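Local coordinates for p800 reaction center core protein (Heliobacterium modesticaldum, PDB 5V8K), which forms the core subunit of a homodimeric photosynthetic reaction center, carrying bacteriochlorophyll g pigments and binding a [4Fe-4S] cluster between its two copies, at residues His25-Gly30 with Ile92-Gly97. Numbering follows the deposited sequence.
Sequences HINHLG and ILWGFG. With GBF (Bacteriochlorophyll g), chain F.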
# COMPACT_ATOMS: atom_id res chain seq x y z
N HIS A 25 -25.75 -25.34 -13.75
CA HIS A 25 -26.79 -24.55 -13.10
C HIS A 25 -27.43 -25.31 -11.94
O HIS A 25 -27.66 -24.74 -10.87
CB HIS A 25 -27.85 -24.16 -14.11
CG HIS A 25 -27.41 -23.12 -15.09
ND1 HIS A 25 -28.27 -22.60 -16.04
CD2 HIS A 25 -26.22 -22.50 -15.27
CE1 HIS A 25 -27.62 -21.71 -16.77
NE2 HIS A 25 -26.38 -21.65 -16.33
N ILE A 26 -27.74 -26.59 -12.14
CA ILE A 26 -28.26 -27.42 -11.06
C ILE A 26 -27.29 -27.42 -9.89
O ILE A 26 -27.68 -27.19 -8.74
CB ILE A 26 -28.55 -28.85 -11.58
CG1 ILE A 26 -29.58 -28.80 -12.70
CG2 ILE A 26 -29.00 -29.79 -10.42
CD1 ILE A 26 -29.99 -30.17 -13.25
N ASN A 27 -26.00 -27.69 -10.16
CA ASN A 27 -25.04 -27.75 -9.07
C ASN A 27 -24.91 -26.41 -8.38
O ASN A 27 -24.69 -26.34 -7.17
CB ASN A 27 -23.67 -28.21 -9.56
CG ASN A 27 -23.64 -29.67 -9.94
OD1 ASN A 27 -24.30 -30.51 -9.32
ND2 ASN A 27 -22.86 -29.99 -10.95
N HIS A 28 -25.08 -25.32 -9.13
CA HIS A 28 -25.06 -24.02 -8.48
C HIS A 28 -26.24 -23.87 -7.51
O HIS A 28 -26.08 -23.31 -6.43
CB HIS A 28 -25.06 -22.90 -9.49
CG HIS A 28 -25.29 -21.57 -8.87
ND1 HIS A 28 -26.50 -20.92 -8.93
CD2 HIS A 28 -24.49 -20.81 -8.11
CE1 HIS A 28 -26.42 -19.79 -8.27
NE2 HIS A 28 -25.22 -19.71 -7.74
N LEU A 29 -27.43 -24.36 -7.88
CA LEU A 29 -28.54 -24.38 -6.93
C LEU A 29 -28.20 -25.20 -5.69
O LEU A 29 -28.49 -24.79 -4.56
CB LEU A 29 -29.80 -24.92 -7.61
CG LEU A 29 -30.32 -24.05 -8.75
CD1 LEU A 29 -31.45 -24.72 -9.46
CD2 LEU A 29 -30.71 -22.67 -8.28
N GLY A 30 -27.56 -26.36 -5.87
CA GLY A 30 -27.01 -27.11 -4.74
C GLY A 30 -26.10 -26.28 -3.84
O GLY A 30 -26.13 -26.40 -2.61
N ILE A 92 -29.69 -33.62 -3.07
CA ILE A 92 -30.51 -34.07 -4.20
C ILE A 92 -30.10 -33.33 -5.47
O ILE A 92 -30.02 -33.92 -6.55
CB ILE A 92 -32.00 -33.86 -3.90
CG1 ILE A 92 -32.44 -34.75 -2.73
CG2 ILE A 92 -32.85 -34.16 -5.13
CD1 ILE A 92 -33.90 -34.55 -2.30
N LEU A 93 -29.85 -32.01 -5.36
CA LEU A 93 -29.45 -31.20 -6.52
C LEU A 93 -28.06 -31.58 -7.00
O LEU A 93 -27.83 -31.70 -8.21
CB LEU A 93 -29.49 -29.72 -6.15
CG LEU A 93 -30.89 -29.18 -5.90
CD1 LEU A 93 -30.81 -27.91 -5.10
CD2 LEU A 93 -31.57 -28.94 -7.22
N TRP A 94 -27.11 -31.72 -6.07
CA TRP A 94 -25.77 -32.14 -6.49
C TRP A 94 -25.79 -33.57 -7.04
O TRP A 94 -24.99 -33.91 -7.92
CB TRP A 94 -24.79 -32.08 -5.32
CG TRP A 94 -24.30 -30.74 -4.91
CD1 TRP A 94 -24.11 -29.62 -5.70
CD2 TRP A 94 -23.92 -30.37 -3.59
NE1 TRP A 94 -23.61 -28.59 -4.94
CE2 TRP A 94 -23.50 -29.02 -3.64
CE3 TRP A 94 -23.88 -31.05 -2.37
CZ2 TRP A 94 -23.06 -28.34 -2.50
CZ3 TRP A 94 -23.44 -30.37 -1.24
CH2 TRP A 94 -23.03 -29.05 -1.31
N GLY A 95 -26.66 -34.42 -6.50
CA GLY A 95 -26.79 -35.77 -6.99
C GLY A 95 -27.16 -35.75 -8.45
O GLY A 95 -26.43 -36.29 -9.29
N PHE A 96 -28.29 -35.12 -8.75
CA PHE A 96 -28.72 -34.98 -10.14
C PHE A 96 -27.69 -34.22 -10.97
O PHE A 96 -27.50 -34.52 -12.15
CB PHE A 96 -30.09 -34.28 -10.18
CG PHE A 96 -31.27 -35.16 -9.75
CD1 PHE A 96 -31.39 -36.48 -10.17
CD2 PHE A 96 -32.27 -34.63 -8.96
CE1 PHE A 96 -32.49 -37.25 -9.77
CE2 PHE A 96 -33.35 -35.39 -8.56
CZ PHE A 96 -33.47 -36.69 -8.96
N GLY A 97 -27.00 -33.26 -10.35
CA GLY A 97 -26.05 -32.42 -11.07
C GLY A 97 -24.79 -33.14 -11.52
O GLY A 97 -24.09 -32.65 -12.41
MG GBF F . -24.48 -20.13 -16.35
CHA GBF F . -26.70 -17.42 -15.83
CHB GBF F . -24.45 -20.62 -13.09
CHC GBF F . -21.54 -21.80 -16.96
CHD GBF F . -24.63 -19.32 -19.80
NA GBF F . -25.41 -19.27 -14.79
C1A GBF F . -26.20 -18.19 -14.63
C2A GBF F . -27.00 -18.09 -13.33
C3A GBF F . -26.22 -19.10 -12.48
C4A GBF F . -25.30 -19.69 -13.52
CMA GBF F . -25.46 -18.43 -11.33
CAA GBF F . -28.50 -18.39 -13.30
CBA GBF F . -28.84 -19.76 -13.89
CGA GBF F . -30.21 -19.73 -14.54
O1A GBF F . -31.22 -20.04 -13.92
O2A GBF F . -30.27 -19.64 -15.98
NB GBF F . -23.15 -21.06 -15.16
C1B GBF F . -23.34 -21.23 -13.84
C2B GBF F . -22.29 -21.94 -13.33
C3B GBF F . -21.48 -22.25 -14.40
C4B GBF F . -22.06 -21.72 -15.57
CMB GBF F . -22.07 -22.34 -11.89
CAB GBF F . -20.26 -23.01 -14.14
CBB GBF F . -19.21 -23.14 -14.90
NC GBF F . -23.31 -20.42 -18.00
C1C GBF F . -22.24 -21.20 -18.10
C2C GBF F . -21.56 -21.58 -19.36
C3C GBF F . -22.61 -20.85 -20.08
C4C GBF F . -23.55 -20.19 -19.30
CMC GBF F . -20.20 -20.87 -19.45
CAC GBF F . -22.67 -20.77 -21.57
CBC GBF F . -21.68 -21.48 -22.47
ND GBF F . -25.35 -18.78 -17.58
C1D GBF F . -25.44 -18.51 -18.88
C2D GBF F . -26.40 -17.32 -19.44
C3D GBF F . -26.78 -17.04 -18.12
C4D GBF F . -26.21 -17.83 -17.07
CMD GBF F . -26.74 -16.73 -20.78
CAD GBF F . -27.60 -16.01 -17.46
OBD GBF F . -28.42 -15.13 -17.87
CBD GBF F . -27.75 -16.41 -16.03
CGD GBF F . -27.55 -15.23 -15.12
O1D GBF F . -28.45 -14.65 -14.56
O2D GBF F . -26.24 -14.72 -14.91
CED GBF F . -26.09 -13.46 -14.28
C1 GBF F . -31.52 -19.60 -16.67
C2 GBF F . -31.27 -20.10 -18.05
C3 GBF F . -30.52 -19.44 -18.93
C4 GBF F . -29.91 -18.10 -18.58
C5 GBF F . -30.29 -20.04 -20.30
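Trp94 lays one face of its indole over Gly30, whose CA sits 4.0 Å from the centroid of the five-membered ring and 25° off its normal, a CH-pi contact. Near the ring plane, at the edge, Trp94 NE1 gives a weak, bent hydrogen bond to Asn27 O (3.3 Å, 125° at the hydrogen); its stronger partner is Asn31 OD1, a turn further on. Asn27 reaches across toward the end of the other helix: its OD1 comes to 3.1 Å from Gly97 CA, and its ND2 weakly bonds Gly97 O at 3.3 Å, while that amide's stronger partner is O1D of another bacteriochlorophyll g. The short segments of helices 18-39 and 77-97 run antiparallel, at 158°, their axes 7.7 Å apart, a closeness that Gly30 and Gly97, both facing the other helix, probably permit in this antenna-bearing part of a photosystem I-like, type I reaction center fold. Leu93 fills the middle, its CD1 4.0 Å from Leu29 CB and its CD2 against Ile26 CG2. CG2 of Ile26, the branch anti to the backbone N, comes down on Leu93 O. On the far side of helix 18-39, His25 NE2 ligates the magnesium of bacteriochlorophyll g at 2.4 Å, the propionate carbon CBA lies over the centre of its imidazole, and ND1 is hydrogen-bonded to OBD of a second bacteriochlorophyll g. With an alanine here the magnesium would probably lose this axial protein ligand, and OBD the hydrogen bond from ND1. One turn along, His28 holds its ring face against the CMA methyl of the same magnesium-ligated pigment, CE1 lying 3.5 Å from it.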